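PDB 4HCE: cell division control protein 13 from Saccharomyces cerevisiae, which helps maintain telomeres in budding yeast, its OB2 domain forming a dimer that is required for productive binding of Stn1. Local coordinates for residues A11-V16 with V105-W110; E17-K22 with L44-L49; A32-F37 with L82-D87; C64-I69 with M120-L125; D99-E104 with K126-D131. All coordinates share one frame; numbering follows the deposited sequence.

Interaction 1: A11-V16 with V105-W110; sequences ASVGSV and VERILW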
# COMPACT_ATOMS: atom_id res chain seq x y z
N ALA B 11 13.57 -8.80 3.23
CA ALA B 11 13.50 -9.67 4.42
C ALA B 11 12.45 -10.77 4.28
O ALA B 11 11.32 -10.51 3.87
CB ALA B 11 13.22 -8.86 5.68
N SER B 12 12.84 -12.00 4.62
CA SER B 12 11.95 -13.15 4.49
C SER B 12 10.94 -13.17 5.63
O SER B 12 11.15 -12.54 6.68
CB SER B 12 12.76 -14.46 4.53
OG SER B 12 13.25 -14.68 5.85
N VAL B 13 9.86 -13.91 5.41
CA VAL B 13 8.79 -14.05 6.39
C VAL B 13 9.36 -14.70 7.64
O VAL B 13 10.13 -15.65 7.53
CB VAL B 13 7.62 -14.88 5.79
CG1 VAL B 13 6.75 -15.53 6.88
CG2 VAL B 13 6.80 -13.99 4.85
N GLY B 14 9.01 -14.18 8.82
CA GLY B 14 9.59 -14.61 10.08
C GLY B 14 10.50 -13.55 10.69
O GLY B 14 10.66 -13.50 11.93
N SER B 15 11.11 -12.69 9.85
CA SER B 15 12.06 -11.69 10.34
C SER B 15 11.41 -10.74 11.32
O SER B 15 10.28 -10.29 11.12
CB SER B 15 12.66 -10.83 9.21
OG SER B 15 13.23 -11.62 8.21
N VAL B 16 12.16 -10.42 12.37
CA VAL B 16 11.75 -9.39 13.32
C VAL B 16 12.83 -8.31 13.36
O VAL B 16 14.02 -8.59 13.59
CB VAL B 16 11.49 -10.01 14.73
CG1 VAL B 16 10.97 -8.97 15.71
CG2 VAL B 16 10.49 -11.16 14.64
N VAL B 105 8.94 -4.61 14.23
CA VAL B 105 8.10 -5.00 13.12
C VAL B 105 8.40 -6.45 12.78
O VAL B 105 9.52 -6.94 13.00
CB VAL B 105 8.26 -4.07 11.88
CG1 VAL B 105 7.81 -2.66 12.22
CG2 VAL B 105 9.70 -4.05 11.36
N GLU B 106 7.38 -7.13 12.26
CA GLU B 106 7.48 -8.53 11.94
C GLU B 106 7.01 -8.76 10.53
O GLU B 106 5.93 -8.31 10.16
CB GLU B 106 6.64 -9.35 12.90
CG GLU B 106 6.85 -10.84 12.73
CD GLU B 106 6.06 -11.71 13.69
OE1 GLU B 106 6.28 -12.94 13.65
OE2 GLU B 106 5.22 -11.20 14.49
N ARG B 107 7.83 -9.47 9.76
CA ARG B 107 7.54 -9.81 8.39
C ARG B 107 6.55 -10.98 8.40
O ARG B 107 6.88 -12.08 8.88
CB ARG B 107 8.85 -10.24 7.70
CG ARG B 107 8.78 -10.27 6.19
CD ARG B 107 8.55 -8.85 5.70
NE ARG B 107 8.81 -8.72 4.28
CZ ARG B 107 8.51 -7.67 3.54
NH1 ARG B 107 7.91 -6.60 4.06
NH2 ARG B 107 8.81 -7.69 2.26
N ILE B 108 5.35 -10.75 7.88
CA ILE B 108 4.30 -11.78 7.87
C ILE B 108 3.81 -12.03 6.45
O ILE B 108 3.96 -11.19 5.56
CB ILE B 108 3.09 -11.39 8.77
CG1 ILE B 108 2.46 -10.07 8.30
CG2 ILE B 108 3.47 -11.34 10.25
CD1 ILE B 108 1.05 -9.86 8.84
N LEU B 109 3.25 -13.22 6.24
CA LEU B 109 2.53 -13.54 5.03
C LEU B 109 1.10 -13.14 5.32
O LEU B 109 0.42 -13.73 6.17
CB LEU B 109 2.65 -15.02 4.70
CG LEU B 109 1.89 -15.54 3.49
CD1 LEU B 109 2.51 -15.06 2.19
CD2 LEU B 109 1.85 -17.06 3.53
N TRP B 110 0.67 -12.10 4.63
CA TRP B 110 -0.59 -11.48 4.91
C TRP B 110 -1.53 -11.95 3.85
O TRP B 110 -1.49 -11.50 2.70
CB TRP B 110 -0.41 -9.97 4.89
CG TRP B 110 -1.67 -9.19 5.13
CD1 TRP B 110 -2.70 -9.48 6.02
CD2 TRP B 110 -2.06 -7.94 4.48
NE1 TRP B 110 -3.69 -8.53 5.96
CE2 TRP B 110 -3.37 -7.57 5.05
CE3 TRP B 110 -1.49 -7.11 3.51
CZ2 TRP B 110 -4.04 -6.42 4.66
CZ3 TRP B 110 -2.18 -5.95 3.13
CH2 TRP B 110 -3.43 -5.61 3.69
O HOH W 1 10.40 -9.88 1.15
O HOH W 2 8.47 -14.68 13.54
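The backbones of Gly14 and Ser15 meet Arg107 through two nearly straight hydrogen bonds, Gly14 N giving to Arg107 O at 3.0 Å and Arg107 N giving to Ser15 O at 2.9 Å. One residue further on, Val16 faces Glu106 as an antiparallel non-hydrogen-bonded pair. The Arg107 side chain then runs back along the loop: CG stands opposite the backbone N across the CA-CB bond (chi1 -165°), and the bend at chi2 carries the chain past the carbonyl oxygens of Ser12 and Ala11. Its NE gives a bent bond to Ala11 O at 3.1 Å, with the oxygen tilted from the guanidinium plane. A water in that plane accepts from Arg107 NH2 and donates to the same Ala11 O, so two donors grip one carbonyl. Between these anchors residues Ser12 to Ser15 form a type II beta turn, whose third position is filled by Gly14 with a backbone twist that suits glycine. This turn leads the N-terminal helix 4-8 into the first strand of the OB fold. Ser15 OG reinforces it by donating to Ser12 O at 2.7 Å, an oxygen that also takes Ser15 N. With an alanine at Arg107, Ala11 O would lose its NE donor and the bridging water its NH2 partner, and the start of the loop would probably be freer to move. Val13 lays CG2 against the backbone between Ile108 and Leu109, 4.3 Å from Leu109 CB. Beyond the loop, the Arg107 guanidinium makes a cation-pi contact with Trp123, and Arg107 also packs on Val59 of the second subunit.

Interaction 2: E17-K22 with L44-L49; sequences ERLEGK and LYFTQL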
# COMPACT_ATOMS: atom_id res chain seq x y z
N GLU B 17 12.42 -7.06 13.15
CA GLU B 17 13.35 -5.93 13.23
C GLU B 17 12.92 -4.87 14.23
O GLU B 17 11.72 -4.56 14.37
CB GLU B 17 13.55 -5.27 11.85
CG GLU B 17 14.20 -6.17 10.80
CD GLU B 17 15.71 -6.42 11.02
OE1 GLU B 17 16.36 -5.67 11.78
OE2 GLU B 17 16.26 -7.38 10.43
N ARG B 18 13.91 -4.30 14.90
CA ARG B 18 13.68 -3.14 15.73
C ARG B 18 14.12 -1.87 14.99
O ARG B 18 15.27 -1.75 14.57
CB ARG B 18 14.42 -3.25 17.06
CG ARG B 18 14.11 -2.09 18.01
CD ARG B 18 14.76 -2.32 19.36
NE ARG B 18 14.26 -3.57 19.94
CZ ARG B 18 14.85 -4.26 20.91
NH1 ARG B 18 16.00 -3.82 21.44
NH2 ARG B 18 14.29 -5.39 21.34
N LEU B 19 13.20 -0.94 14.83
CA LEU B 19 13.53 0.30 14.16
C LEU B 19 13.25 1.45 15.09
O LEU B 19 12.36 1.39 15.95
CB LEU B 19 12.74 0.45 12.84
CG LEU B 19 12.77 -0.75 11.85
CD1 LEU B 19 11.73 -0.59 10.77
CD2 LEU B 19 14.11 -0.95 11.18
N GLU B 20 14.03 2.51 14.91
CA GLU B 20 13.90 3.71 15.70
C GLU B 20 13.94 4.91 14.76
O GLU B 20 14.65 4.90 13.75
CB GLU B 20 14.99 3.79 16.78
CG GLU B 20 14.76 4.96 17.79
CD GLU B 20 15.21 6.34 17.27
OE1 GLU B 20 14.82 7.36 17.88
OE2 GLU B 20 15.94 6.41 16.23
N GLY B 21 13.13 5.92 15.06
CA GLY B 21 12.99 7.06 14.17
C GLY B 21 11.63 7.67 14.40
O GLY B 21 11.23 7.93 15.55
N LYS B 22 10.91 7.87 13.30
CA LYS B 22 9.63 8.54 13.37
C LYS B 22 8.58 7.95 12.44
O LYS B 22 8.88 7.47 11.33
CB LYS B 22 9.79 10.08 13.20
CG LYS B 22 10.08 10.81 14.54
CD LYS B 22 9.68 12.29 14.61
CE LYS B 22 8.19 12.54 14.56
NZ LYS B 22 7.45 12.26 15.84
N LEU B 44 1.23 2.47 8.33
CA LEU B 44 2.07 3.56 8.87
C LEU B 44 3.37 3.65 8.10
O LEU B 44 3.89 2.64 7.64
CB LEU B 44 2.35 3.37 10.35
CG LEU B 44 1.12 3.13 11.24
CD1 LEU B 44 1.63 2.90 12.66
CD2 LEU B 44 0.13 4.29 11.21
N TYR B 45 3.90 4.86 7.97
CA TYR B 45 5.20 5.06 7.34
C TYR B 45 6.21 5.49 8.36
O TYR B 45 6.03 6.49 9.07
CB TYR B 45 5.12 6.04 6.16
CG TYR B 45 4.14 5.52 5.16
CD1 TYR B 45 4.42 4.35 4.47
CD2 TYR B 45 2.89 6.12 4.98
CE1 TYR B 45 3.53 3.81 3.59
CE2 TYR B 45 1.97 5.58 4.10
CZ TYR B 45 2.30 4.42 3.41
OH TYR B 45 1.42 3.87 2.51
N PHE B 46 7.31 4.75 8.37
CA PHE B 46 8.36 4.90 9.33
C PHE B 46 9.71 5.10 8.65
O PHE B 46 10.03 4.44 7.67
CB PHE B 46 8.40 3.67 10.22
CG PHE B 46 9.41 3.74 11.31
CD1 PHE B 46 9.07 4.16 12.59
CD2 PHE B 46 10.71 3.36 11.05
CE1 PHE B 46 10.04 4.23 13.58
CE2 PHE B 46 11.65 3.43 12.03
CZ PHE B 46 11.33 3.85 13.30
N THR B 47 10.48 6.05 9.18
CA THR B 47 11.84 6.33 8.71
C THR B 47 12.69 7.03 9.78
O THR B 47 12.17 7.78 10.62
CB THR B 47 11.87 7.18 7.41
OG1 THR B 47 13.22 7.18 6.89
CG2 THR B 47 11.43 8.62 7.66
N GLN B 48 14.00 6.77 9.75
CA GLN B 48 14.97 7.56 10.53
C GLN B 48 15.83 8.45 9.60
O GLN B 48 16.78 9.09 10.04
CB GLN B 48 15.86 6.63 11.35
CG GLN B 48 16.75 5.74 10.48
CD GLN B 48 17.72 4.88 11.28
OE1 GLN B 48 18.47 4.08 10.69
NE2 GLN B 48 17.75 5.03 12.61
N LEU B 49 15.47 8.47 8.32
CA LEU B 49 16.17 9.26 7.31
C LEU B 49 15.43 10.55 7.02
O LEU B 49 14.36 10.51 6.42
CB LEU B 49 16.25 8.48 6.01
CG LEU B 49 17.53 7.78 5.60
CD1 LEU B 49 18.42 8.83 4.92
CD2 LEU B 49 18.23 7.07 6.77
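Two backbone hydrogen bonds pair Lys22 with Thr47 in antiparallel fashion: Lys22 N gives to Thr47 O at 3.0 Å, and Thr47 N returns a bond of the same length to Lys22 O. Lys22 O also receives a CA-H...O contact from Phe46 CA. The apolar part centres on the Phe46 ring, which chi1 of -177° swings away from its own backbone N and into the corner of the first strand. Leu19 comes to it obliquely, with CB beside CE2 and CD1 4.1 Å from Phe46 CD2, while Glu20 CA lies at the ring edge, in its plane. Gly21 marks the corner itself. A beta carbon there would run into Thr47 O and Gln48 CA, and the backbone angles alone already call for glycine. Among side-chain polar contacts, Thr47 OG1 accepts from Leu49 N at 3.0 Å in an ST turn and is also hydrogen-bonded to Asn63 O. Lys22 NZ is held by the carbonyls of Leu94, Lys97 and Asp99, and Glu20 forms a salt bridge with Arg100. The bend at Gly21 lets strand 16-27 serve two neighbours, as is usual for the long, bent first strand of an OB fold: Leu19 and Gly21 bond to strand 101-110, Lys22 to strand 42-47, and Phe46 fills the angle between them against Ile67 of strand 65-69 and Val103.

Interaction 3: A32-F37 with L82-D87; sequences ASINEF and LNCQSD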
# COMPACT_ATOMS: atom_id res chain seq x y z
N ALA B 32 -12.73 8.31 9.89
CA ALA B 32 -13.57 8.77 10.99
C ALA B 32 -13.90 7.71 12.07
O ALA B 32 -14.22 8.08 13.19
CB ALA B 32 -14.85 9.37 10.43
N SER B 33 -13.84 6.43 11.73
CA SER B 33 -14.16 5.38 12.70
C SER B 33 -13.44 4.10 12.33
O SER B 33 -12.86 4.00 11.26
CB SER B 33 -15.69 5.13 12.78
OG SER B 33 -16.12 4.08 11.89
N ILE B 34 -13.50 3.14 13.24
CA ILE B 34 -12.97 1.80 13.04
C ILE B 34 -13.60 1.09 11.84
O ILE B 34 -12.99 0.19 11.25
CB ILE B 34 -13.13 0.93 14.33
CG1 ILE B 34 -12.35 -0.39 14.23
CG2 ILE B 34 -14.62 0.69 14.67
CD1 ILE B 34 -10.84 -0.23 14.13
N ASN B 35 -14.82 1.48 11.47
CA ASN B 35 -15.56 0.83 10.38
C ASN B 35 -14.90 0.97 9.01
O ASN B 35 -15.12 0.15 8.13
CB ASN B 35 -17.00 1.34 10.30
CG ASN B 35 -17.80 1.06 11.56
OD1 ASN B 35 -17.62 0.03 12.21
ND2 ASN B 35 -18.68 2.00 11.92
N GLU B 36 -14.07 2.01 8.86
CA GLU B 36 -13.29 2.26 7.64
C GLU B 36 -12.36 1.11 7.31
O GLU B 36 -11.94 0.97 6.16
CB GLU B 36 -12.42 3.50 7.82
CG GLU B 36 -13.07 4.62 8.63
CD GLU B 36 -13.86 5.58 7.78
OE1 GLU B 36 -13.31 6.02 6.76
OE2 GLU B 36 -15.01 5.90 8.14
N PHE B 37 -12.04 0.29 8.32
CA PHE B 37 -11.05 -0.77 8.19
C PHE B 37 -11.63 -2.18 8.10
O PHE B 37 -10.94 -3.16 8.42
CB PHE B 37 -9.98 -0.62 9.29
CG PHE B 37 -9.34 0.74 9.29
CD1 PHE B 37 -8.42 1.09 8.30
CD2 PHE B 37 -9.73 1.70 10.21
CE1 PHE B 37 -7.87 2.36 8.26
CE2 PHE B 37 -9.19 2.97 10.17
CZ PHE B 37 -8.26 3.31 9.19
N LEU B 82 -12.33 4.12 20.73
CA LEU B 82 -12.76 5.50 21.00
C LEU B 82 -11.85 6.56 20.36
O LEU B 82 -12.23 7.72 20.28
CB LEU B 82 -12.87 5.75 22.52
CG LEU B 82 -13.83 4.83 23.30
CD1 LEU B 82 -13.68 4.99 24.82
CD2 LEU B 82 -15.26 5.10 22.88
N ASN B 83 -10.66 6.15 19.93
CA ASN B 83 -9.67 7.07 19.33
C ASN B 83 -9.42 6.86 17.84
O ASN B 83 -8.54 7.50 17.25
CB ASN B 83 -8.35 6.96 20.10
CG ASN B 83 -8.57 7.09 21.61
OD1 ASN B 83 -9.09 8.11 22.08
ND2 ASN B 83 -8.22 6.04 22.36
N CYS B 84 -10.21 5.99 17.23
CA CYS B 84 -9.95 5.59 15.86
C CYS B 84 -10.48 6.60 14.81
O CYS B 84 -11.28 6.25 13.95
CB CYS B 84 -10.45 4.17 15.61
SG CYS B 84 -9.86 3.47 14.06
N GLN B 85 -10.04 7.85 14.95
CA GLN B 85 -10.18 8.88 13.94
C GLN B 85 -8.76 9.36 13.61
O GLN B 85 -7.86 9.31 14.47
CB GLN B 85 -11.05 10.05 14.45
CG GLN B 85 -10.26 11.34 14.69
CD GLN B 85 -10.95 12.56 14.11
OE1 GLN B 85 -11.95 13.03 14.66
NE2 GLN B 85 -10.43 13.07 12.99
N SER B 86 -8.53 9.82 12.38
CA SER B 86 -7.17 10.11 11.93
C SER B 86 -6.49 11.25 12.72
O SER B 86 -5.29 11.15 13.02
CB SER B 86 -7.11 10.36 10.42
OG SER B 86 -8.14 11.24 9.97
N ASP B 87 -7.22 12.30 13.08
CA ASP B 87 -6.69 13.34 13.97
C ASP B 87 -6.17 12.80 15.28
O ASP B 87 -5.12 13.22 15.75
CB ASP B 87 -7.74 14.40 14.30
CG ASP B 87 -8.01 15.32 13.15
OD1 ASP B 87 -9.03 16.05 13.20
OD2 ASP B 87 -7.21 15.33 12.19
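A small apolar pocket, formed where the loop between strands 16-27 and 42-47 meets the link between helices 72-79 and 86-92, receives the side chain of Cys84. With SG turned opposite its own backbone N (chi1 -167°), the thiol enters beside the short 3-10 turn of residues 34-36. Its sulfur lies 3.7 Å from Ile34 CA and 3.8 Å from Ile34 CD1, so both the backbone and the far end of the isoleucine line its path. Phe37 supplies a further wall: its CE2 stands 4.0 Å from Cys84 SG. The sulfur approaches the ring obliquely, 71° off the normal and 5.1 Å from the centroid, a sulfur-aromatic contact. In this OB fold the loop from strand 16-27 to strand 42-47 is held against helix 72-79, where Ile34 rests on Ile75 and Cys76; Phe37 meets Phe31 edge to face. Cys84 is the centre of an inverse gamma turn, right before Gln85, the N-cap residue of helix 86-92. The backbone of that turn reaches the loop as well, Cys84 O lying 3.3 Å from Ser33 CA. Gln85 adds a lighter touch, its CB 3.9 Å from Ala32 O, before its chain bends off in another direction. On the opposing side Ser33 shapes the start of the 3-10 turn, its OG accepting from Asn35 N at 2.9 Å in an ST turn. The neighbouring helix start is tied to the same loop through Ser86, bonded by both OG and backbone to Phe31.

Interaction 4: C64-I69 with M120-L125; sequences CIEIVI and MAVWSL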
# COMPACT_ATOMS: atom_id res chain seq x y z
N CYS B 64 11.64 4.62 3.45
CA CYS B 64 10.89 4.42 4.65
C CYS B 64 10.35 3.02 4.50
O CYS B 64 10.47 2.41 3.43
CB CYS B 64 9.74 5.44 4.73
SG CYS B 64 8.50 5.38 3.39
N ILE B 65 9.75 2.49 5.55
CA ILE B 65 8.99 1.28 5.34
C ILE B 65 7.53 1.50 5.68
O ILE B 65 7.18 2.32 6.56
CB ILE B 65 9.57 0.05 6.07
CG1 ILE B 65 9.70 0.30 7.56
CG2 ILE B 65 10.90 -0.40 5.43
CD1 ILE B 65 9.38 -0.95 8.35
N GLU B 66 6.69 0.77 4.94
CA GLU B 66 5.27 0.63 5.20
C GLU B 66 5.05 -0.43 6.32
O GLU B 66 5.60 -1.51 6.28
CB GLU B 66 4.56 0.22 3.90
CG GLU B 66 3.15 -0.31 4.12
CD GLU B 66 2.65 -1.15 2.94
OE1 GLU B 66 2.67 -2.43 3.00
OE2 GLU B 66 2.25 -0.52 1.95
N ILE B 67 4.24 -0.09 7.30
CA ILE B 67 3.91 -1.02 8.38
C ILE B 67 2.39 -1.16 8.42
O ILE B 67 1.67 -0.17 8.59
CB ILE B 67 4.40 -0.51 9.74
CG1 ILE B 67 5.91 -0.18 9.72
CG2 ILE B 67 4.08 -1.52 10.84
CD1 ILE B 67 6.37 0.62 10.93
N VAL B 68 1.91 -2.39 8.25
CA VAL B 68 0.49 -2.64 8.28
C VAL B 68 0.08 -3.03 9.69
O VAL B 68 0.80 -3.78 10.38
CB VAL B 68 0.01 -3.69 7.22
CG1 VAL B 68 0.60 -3.39 5.85
CG2 VAL B 68 0.38 -5.10 7.61
N ILE B 69 -1.05 -2.45 10.12
CA ILE B 69 -1.84 -2.92 11.27
C ILE B 69 -2.98 -3.70 10.62
O ILE B 69 -3.93 -3.11 10.12
CB ILE B 69 -2.45 -1.76 12.09
CG1 ILE B 69 -1.53 -0.53 12.12
CG2 ILE B 69 -2.82 -2.22 13.50
CD1 ILE B 69 -0.31 -0.63 13.00
N MET B 120 0.65 -11.60 0.41
CA MET B 120 1.89 -10.87 0.17
C MET B 120 2.71 -10.75 1.43
O MET B 120 2.19 -10.94 2.52
CB MET B 120 1.66 -9.52 -0.51
CG MET B 120 0.53 -8.68 0.04
SD MET B 120 -0.01 -7.51 -1.23
CE MET B 120 -1.45 -6.83 -0.41
N ALA B 121 4.00 -10.47 1.29
CA ALA B 121 4.85 -10.27 2.47
C ALA B 121 4.77 -8.80 2.83
O ALA B 121 4.97 -7.96 1.99
CB ALA B 121 6.29 -10.67 2.21
N VAL B 122 4.45 -8.51 4.08
CA VAL B 122 4.38 -7.14 4.55
C VAL B 122 5.02 -7.10 5.93
O VAL B 122 5.21 -8.16 6.56
CB VAL B 122 2.92 -6.64 4.64
CG1 VAL B 122 2.25 -6.61 3.25
CG2 VAL B 122 2.10 -7.50 5.59
N TRP B 123 5.36 -5.89 6.38
CA TRP B 123 5.73 -5.64 7.75
C TRP B 123 4.50 -5.38 8.58
O TRP B 123 3.68 -4.51 8.24
CB TRP B 123 6.67 -4.43 7.81
CG TRP B 123 8.04 -4.74 7.27
CD1 TRP B 123 8.62 -4.26 6.10
CD2 TRP B 123 9.04 -5.64 7.86
NE1 TRP B 123 9.89 -4.77 5.93
CE2 TRP B 123 10.21 -5.59 6.96
CE3 TRP B 123 9.09 -6.42 8.99
CZ2 TRP B 123 11.36 -6.32 7.22
CZ3 TRP B 123 10.26 -7.15 9.24
CH2 TRP B 123 11.35 -7.12 8.37
N SER B 124 4.34 -6.09 9.68
CA SER B 124 3.27 -5.74 10.59
C SER B 124 3.79 -5.25 11.93
O SER B 124 4.88 -5.62 12.34
CB SER B 124 2.34 -6.92 10.82
OG SER B 124 3.05 -7.90 11.51
N LEU B 125 2.99 -4.44 12.62
CA LEU B 125 3.42 -3.86 13.87
C LEU B 125 3.40 -4.85 15.01
O LEU B 125 2.34 -5.25 15.47
CB LEU B 125 2.52 -2.66 14.23
CG LEU B 125 2.98 -1.82 15.42
CD1 LEU B 125 4.49 -1.92 15.62
CD2 LEU B 125 2.58 -0.38 15.18
O HOH W 3 5.09 -3.80 4.53
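Val68 supplies both direct hydrogen bonds between the strands: its N gives to Trp123 O at 2.8 Å, and its O takes Leu125 N at 3.2 Å. Together they embrace Ser124 in a parallel pairing, to which Ser124 CA adds a CA-H...O contact with Val68 O. Toward the beginning of both strands, which diverge at 63°, a water takes over. It accepts from Trp123 N at 2.8 Å and donates to Glu66 O, with a longer bond to Glu66 OE1, so it bridges backbones that no longer pair directly. Packing spreads outward on two faces. On one, with CG1 anti to the carbonyl carbon (chi1 -46°), Val68 CG2 falls between the backbone N and the carbonyl carbon, 3.6 Å from Val122 CG2, the two side chains crossing at about a right angle. A glycine in place of Val68 would probably open a gap beside Val122 CG2 and over Trp123 O. On the other face Ile65 CD1 lies over one side of the Trp123 indole, 4.1 Å from CD1, while Glu66 O sits at the ring's edge. Further along, Ile67 CG2 touches Leu125 CB at 3.9 Å, and Ile69 runs side by side with Leu125, CD1 to CD2 at 3.6 Å. Ile69 is backed by Ile75 and Leu78 of helix 72-79, and Ser124 OG bonds to Glu106 O. The chemistry thus implies a seam in which few direct bonds set the register, a water satisfies polar groups where the strands splay, and branched aliphatic side chains together with the Trp123 indole fill the two faces.

Interaction 5: D99-E104 with K126-D131; sequences DRISVE and KNISTD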
# COMPACT_ATOMS: atom_id res chain seq x y z
N ASP B 99 9.04 14.01 18.92
CA ASP B 99 9.23 12.83 19.74
C ASP B 99 9.50 11.59 18.93
O ASP B 99 8.73 11.22 18.05
CB ASP B 99 8.02 12.58 20.61
CG ASP B 99 7.68 13.76 21.49
OD1 ASP B 99 7.70 14.92 21.02
OD2 ASP B 99 7.37 13.51 22.67
N ARG B 100 10.57 10.92 19.30
CA ARG B 100 11.00 9.72 18.62
C ARG B 100 10.22 8.48 19.02
O ARG B 100 9.64 8.40 20.12
CB ARG B 100 12.49 9.56 18.81
CG ARG B 100 13.13 10.81 18.23
CD ARG B 100 14.58 10.65 18.03
NE ARG B 100 14.97 9.82 16.89
CZ ARG B 100 15.10 10.24 15.64
NH1 ARG B 100 14.76 11.48 15.29
NH2 ARG B 100 15.57 9.39 14.73
N ILE B 101 10.18 7.55 18.08
CA ILE B 101 9.38 6.36 18.21
C ILE B 101 10.27 5.16 17.97
O ILE B 101 11.21 5.21 17.18
CB ILE B 101 8.15 6.39 17.25
CG1 ILE B 101 6.98 7.07 17.96
CG2 ILE B 101 7.63 5.00 16.92
CD1 ILE B 101 6.81 8.52 17.63
N SER B 102 9.96 4.09 18.68
CA SER B 102 10.65 2.85 18.50
C SER B 102 9.62 1.75 18.24
O SER B 102 8.62 1.65 18.97
CB SER B 102 11.46 2.54 19.76
OG SER B 102 12.22 1.36 19.53
N VAL B 103 9.87 0.93 17.22
CA VAL B 103 8.92 -0.12 16.84
C VAL B 103 9.64 -1.46 16.65
O VAL B 103 10.82 -1.52 16.28
CB VAL B 103 8.13 0.23 15.54
CG1 VAL B 103 7.28 1.48 15.71
CG2 VAL B 103 9.06 0.40 14.35
N GLU B 104 8.94 -2.54 16.93
CA GLU B 104 9.38 -3.83 16.45
C GLU B 104 8.41 -4.22 15.38
O GLU B 104 7.21 -4.15 15.58
CB GLU B 104 9.42 -4.88 17.55
CG GLU B 104 10.72 -4.83 18.32
CD GLU B 104 10.77 -5.80 19.46
OE1 GLU B 104 11.76 -5.73 20.23
OE2 GLU B 104 9.82 -6.62 19.60
N LYS B 126 4.58 -5.26 15.46
CA LYS B 126 4.68 -6.15 16.60
C LYS B 126 4.60 -5.37 17.92
O LYS B 126 3.81 -5.69 18.80
CB LYS B 126 5.97 -6.96 16.57
CG LYS B 126 5.97 -8.13 17.53
CD LYS B 126 7.20 -9.00 17.30
CE LYS B 126 6.98 -10.37 17.91
NZ LYS B 126 7.50 -10.42 19.29
N ASN B 127 5.45 -4.37 18.06
CA ASN B 127 5.48 -3.53 19.25
C ASN B 127 5.73 -2.10 18.86
O ASN B 127 6.33 -1.83 17.83
CB ASN B 127 6.57 -3.98 20.20
CG ASN B 127 6.20 -5.24 20.93
OD1 ASN B 127 5.14 -5.31 21.57
ND2 ASN B 127 7.06 -6.25 20.83
N ILE B 128 5.27 -1.20 19.71
CA ILE B 128 5.48 0.23 19.53
C ILE B 128 5.62 0.92 20.87
O ILE B 128 4.82 0.72 21.79
CB ILE B 128 4.37 0.93 18.70
CG1 ILE B 128 4.67 2.44 18.53
CG2 ILE B 128 3.00 0.72 19.34
CD1 ILE B 128 4.05 3.06 17.29
N SER B 129 6.66 1.73 20.95
CA SER B 129 6.87 2.58 22.07
C SER B 129 6.97 4.01 21.60
O SER B 129 7.76 4.35 20.70
CB SER B 129 8.12 2.18 22.82
OG SER B 129 8.33 3.14 23.82
N THR B 130 6.13 4.83 22.23
CA THR B 130 6.04 6.28 22.04
C THR B 130 7.13 6.97 22.88
O THR B 130 7.14 8.19 23.03
CB THR B 130 4.60 6.74 22.39
OG1 THR B 130 3.83 6.83 21.18
CG2 THR B 130 4.56 8.07 23.13
N ASP B 131 8.04 6.15 23.40
CA ASP B 131 9.32 6.56 23.97
C ASP B 131 10.41 5.80 23.21
O ASP B 131 10.13 5.17 22.19
CB ASP B 131 9.37 6.17 25.44
CG ASP B 131 8.41 6.96 26.28
OD1 ASP B 131 8.07 8.09 25.90
OD2 ASP B 131 8.00 6.44 27.34
O HOH W 4 7.99 10.88 23.76
O HOH W 5 10.28 9.56 22.33
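The beta hairpin of strands 101-110 and 120-129 is zipped at its open end here, where Ser102 and Ser129 form an antiparallel hydrogen-bonded pair: Ser102 N gives to Ser129 O at 3.0 Å and Ser129 N to Ser102 O at 2.8 Å, both almost straight. Two residues on, the pattern is broken by a classic beta bulge. Lys126 N and Asn127 N both donate to Glu104 O, at 2.9 and 3.0 Å, so one carbonyl serves two successive residues. The side chains of Glu104 and Asn127 lie alongside each other, pointing the same way, and Asn127 ND2 gives a hydrogen bond of 3.0 Å to Glu104 OE2. The donor keeps this partner in its amide plane but meets the carboxylate from above its plane, the two flat groups being turned 63° apart. Glu104 OE1 is engaged separately by a salt bridge with Arg18. The opposite face is apolar. With CG1 trans to the backbone N (chi1 -179°), Ile128 stretches CD1 to 3.9 Å from Val103 CG1 and 4.1 Å from Ile101 CG2, lying beside the valine and slanting across the isoleucine. At the end of the strand, Ser129 OG accepts from Asp131 N in an ST turn. Such a hairpin, polar on one face and aliphatic on the other, with a bulge that accentuates its twist, suits the coiled final strands of an OB fold.

Four of the five contacts belong to one five-stranded mixed sheet, the beta barrel of the OB fold (order 1-2-3-5-4), whose first and last strands pair. Interactions 1 and 5 share strand 101-110, interactions 4 and 5 share strand 120-129, and interaction 2 joins the first two. Interactions 2 and 5, with centres about 9 Å apart, touch through the Glu20-Arg100 salt bridge; interactions 1 and 4, about 8 Å apart, meet at Arg107 and Trp123. Interaction 3 stands apart, about 26 Å between centres from interaction 1. Along the chain interaction 2 closes before 4 opens, whereas 4 and 5 interlock. Chain ends and middle are bound into one domain, all but interaction 5 also touching the second subunit.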